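Local structure of GNAT family acetyltransferase (6C30) at residues 138-143 / 211-216. The protein probably transfers an acetyl group from acetyl-CoA to an amino group of its substrate, as expected of a RimJ-type GNAT N-acetyltransferase. Sequence-based numbering, arbitrary orientation.
Sequences GLDHCF and AGRAEW
Arg213 reaches Asp140 in a single surface salt bridge that joins two helices of the GNAT acetyltransferase fold: helix 130-143, which packs on the central sheet through Leu139, Cys142 and Phe143, and the C-terminal helix 204-217. The backbones stay well apart, with 12.2 Å between Asp140 CA and Arg213 CA, so the arginine spans most of the gap. Its bond to CB is directed toward helix 130-143, and the chain leaves with CG anti to the carbonyl carbon and beside the backbone N, then runs extended through CD to NE; the side chain also touches Leu20 of strand 17-22. From CB to NE it meets nothing of Asp140. Arg213 CZ lies 4.0 Å from Asp140 OD2, and NH1 is little farther from the same oxygen. Arg213 NH2 makes the bond, 3.1 Å to Asp140 OD2, with a bent N-H...O angle of 139°. Asp140 arrives from the opposite direction, and its backbone O accepts a hydrogen bond from Thr144 OG1. The carboxylate and guanidinium planes stand 81° apart, which rules out a flat two-pronged pairing. Instead, OD2 lies at the guanidinium edge, tilted somewhat from its plane, while Arg213 NH2 meets Asp140 OD2 from above the carboxylate plane, 53° out of that plane.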
ATOM      1  N   GLY A 138     -12.887   5.268  -6.004  1.00 13.70           N
ATOM      2  CA  GLY A 138     -13.761   4.220  -6.490  1.00 13.31           C
ATOM      3  C   GLY A 138     -14.381   4.587  -7.821  1.00 14.36           C
ATOM      4  O   GLY A 138     -14.399   3.782  -8.761  1.00 14.45           O
ATOM      5  N   LEU A 139     -14.899   5.812  -7.895  1.00 14.47           N
ATOM      6  CA  LEU A 139     -15.513   6.299  -9.128  1.00 14.36           C
ATOM      7  C   LEU A 139     -14.518   6.316 -10.273  1.00 14.74           C
ATOM      8  O   LEU A 139     -14.839   5.882 -11.375  1.00 15.36           O
ATOM      9  CB  LEU A 139     -16.102   7.698  -8.925  1.00 13.89           C
ATOM     10  CG  LEU A 139     -17.343   7.759  -8.039  1.00 14.12           C
ATOM     11  CD1 LEU A 139     -17.731   9.210  -7.796  1.00 16.08           C
ATOM     12  CD2 LEU A 139     -18.500   6.974  -8.667  1.00 15.09           C
ATOM     13  N   ASP A 140     -13.316   6.828 -10.025  1.00 14.92           N
ATOM     14  CA  ASP A 140     -12.332   6.897 -11.097  1.00 17.45           C
ATOM     15  C   ASP A 140     -12.018   5.500 -11.617  1.00 17.53           C
ATOM     16  O   ASP A 140     -11.974   5.262 -12.823  1.00 16.06           O
ATOM     17  CB  ASP A 140     -11.058   7.589 -10.618  1.00 17.27           C
ATOM     18  CG  ASP A 140     -10.074   7.819 -11.742  1.00 25.64           C
ATOM     19  OD1 ASP A 140     -10.302   8.756 -12.539  1.00 29.70           O
ATOM     20  OD2 ASP A 140      -9.080   7.067 -11.830  1.00 31.59           O
ATOM     21  N   HIS A 141     -11.829   4.564 -10.695  1.00 14.98           N
ATOM     22  CA  HIS A 141     -11.545   3.190 -11.068  1.00 13.89           C
ATOM     23  C   HIS A 141     -12.702   2.555 -11.845  1.00 14.92           C
ATOM     24  O   HIS A 141     -12.493   1.878 -12.850  1.00 16.20           O
ATOM     25  CB  HIS A 141     -11.233   2.371  -9.816  1.00 14.05           C
ATOM     26  CG  HIS A 141     -10.658   1.028 -10.113  1.00 14.38           C
ATOM     27  ND1 HIS A 141      -9.409   0.866 -10.670  1.00 17.13           N
ATOM     28  CD2 HIS A 141     -11.161  -0.219  -9.943  1.00 14.82           C
ATOM     29  CE1 HIS A 141      -9.162  -0.422 -10.824  1.00 16.83           C
ATOM     30  NE2 HIS A 141     -10.207  -1.103 -10.386  1.00 15.70           N
ATOM     31  N   CYS A 142     -13.924   2.774 -11.373  1.00 13.23           N
ATOM     32  CA  CYS A 142     -15.097   2.196 -12.025  1.00 15.36           C
ATOM     33  C   CYS A 142     -15.305   2.723 -13.438  1.00 15.13           C
ATOM     34  O   CYS A 142     -15.693   1.970 -14.328  1.00 15.81           O
ATOM     35  CB  CYS A 142     -16.349   2.464 -11.193  1.00 13.31           C
ATOM     36  SG  CYS A 142     -16.482   1.389  -9.743  1.00 16.05           S
ATOM     37  N   PHE A 143     -15.057   4.014 -13.631  1.00 16.04           N
ATOM     38  CA  PHE A 143     -15.331   4.645 -14.921  1.00 16.29           C
ATOM     39  C   PHE A 143     -14.163   4.479 -15.894  1.00 19.14           C
ATOM     40  O   PHE A 143     -14.267   4.860 -17.064  1.00 21.36           O
ATOM     41  CB  PHE A 143     -15.665   6.130 -14.728  1.00 16.49           C
ATOM     42  CG  PHE A 143     -17.003   6.376 -14.070  1.00 16.14           C
ATOM     43  CD1 PHE A 143     -18.058   5.499 -14.247  1.00 16.90           C
ATOM     44  CD2 PHE A 143     -17.195   7.492 -13.272  1.00 18.63           C
ATOM     45  CE1 PHE A 143     -19.288   5.739 -13.631  1.00 17.42           C
ATOM     46  CE2 PHE A 143     -18.419   7.734 -12.657  1.00 18.62           C
ATOM     47  CZ  PHE A 143     -19.464   6.859 -12.845  1.00 16.57           C
ATOM     48  N   ALA A 211      -5.960  16.319  -7.588  1.00 16.21           N
ATOM     49  CA  ALA A 211      -5.205  17.049  -6.581  1.00 18.03           C
ATOM     50  C   ALA A 211      -4.452  16.081  -5.674  1.00 19.72           C
ATOM     51  O   ALA A 211      -3.310  16.338  -5.288  1.00 19.06           O
ATOM     52  CB  ALA A 211      -6.126  17.942  -5.760  1.00 20.83           C
ATOM     53  N   GLY A 212      -5.090  14.962  -5.341  1.00 17.81           N
ATOM     54  CA  GLY A 212      -4.479  13.987  -4.452  1.00 18.38           C
ATOM     55  C   GLY A 212      -3.279  13.313  -5.087  1.00 16.12           C
ATOM     56  O   GLY A 212      -2.285  13.027  -4.408  1.00 16.88           O
ATOM     57  N   ARG A 213      -3.368  13.050  -6.388  1.00 17.02           N
ATOM     58  CA  ARG A 213      -2.248  12.474  -7.120  1.00 18.31           C
ATOM     59  C   ARG A 213      -1.098  13.462  -7.218  1.00 19.41           C
ATOM     60  O   ARG A 213       0.060  13.092  -7.015  1.00 19.55           O
ATOM     61  CB  ARG A 213      -2.669  12.044  -8.521  1.00 18.84           C
ATOM     62  CG  ARG A 213      -3.564  10.813  -8.550  1.00 21.90           C
ATOM     63  CD  ARG A 213      -4.128  10.537  -9.927  1.00 35.63           C
ATOM     64  NE  ARG A 213      -4.832   9.259  -9.945  1.00 37.51           N
ATOM     65  CZ  ARG A 213      -5.669   8.878 -10.902  1.00 42.76           C
ATOM     66  NH1 ARG A 213      -5.918   9.682 -11.929  1.00 49.03           N
ATOM     67  NH2 ARG A 213      -6.261   7.694 -10.827  1.00 44.57           N
ATOM     68  N   ALA A 214      -1.421  14.710  -7.543  1.00 19.86           N
ATOM     69  CA  ALA A 214      -0.400  15.749  -7.663  1.00 20.31           C
ATOM     70  C   ALA A 214       0.318  15.956  -6.332  1.00 19.83           C
ATOM     71  O   ALA A 214       1.541  16.102  -6.292  1.00 21.84           O
ATOM     72  CB  ALA A 214      -1.024  17.058  -8.143  1.00 20.92           C
ATOM     73  N   GLU A 215      -0.438  15.963  -5.240  1.00 18.14           N
ATOM     74  CA  GLU A 215       0.154  16.155  -3.927  1.00 17.86           C
ATOM     75  C   GLU A 215       1.051  14.981  -3.547  1.00 19.91           C
ATOM     76  O   GLU A 215       2.139  15.172  -2.992  1.00 20.79           O
ATOM     77  CB  GLU A 215      -0.932  16.352  -2.869  1.00 21.97           C
ATOM     78  CG  GLU A 215      -0.411  16.760  -1.499  1.00 26.09           C
ATOM     79  CD  GLU A 215       0.281  18.120  -1.493  1.00 37.16           C
ATOM     80  OE1 GLU A 215       0.043  18.930  -2.414  1.00 33.73           O
ATOM     81  OE2 GLU A 215       1.063  18.376  -0.554  1.00 41.01           O
ATOM     82  N   TRP A 216       0.599  13.765  -3.845  1.00 17.95           N
ATOM     83  CA  TRP A 216       1.400  12.577  -3.561  1.00 18.60           C
ATOM     84  C   TRP A 216       2.737  12.635  -4.296  1.00 19.01           C
ATOM     85  O   TRP A 216       3.777  12.277  -3.735  1.00 19.39           O
ATOM     86  CB  TRP A 216       0.647  11.291  -3.949  1.00 17.16           C
ATOM     87  CG  TRP A 216       1.320  10.056  -3.397  1.00 15.65           C
ATOM     88  CD1 TRP A 216       1.032   9.427  -2.216  1.00 17.93           C
ATOM     89  CD2 TRP A 216       2.412   9.331  -3.983  1.00 15.84           C
ATOM     90  NE1 TRP A 216       1.877   8.359  -2.030  1.00 16.98           N
ATOM     91  CE2 TRP A 216       2.732   8.275  -3.102  1.00 15.17           C
ATOM     92  CE3 TRP A 216       3.147   9.472  -5.163  1.00 17.58           C
ATOM     93  CZ2 TRP A 216       3.750   7.363  -3.368  1.00 16.62           C
ATOM     94  CZ3 TRP A 216       4.167   8.564  -5.427  1.00 17.61           C
ATOM     95  CH2 TRP A 216       4.457   7.523  -4.530  1.00 17.21           C
TER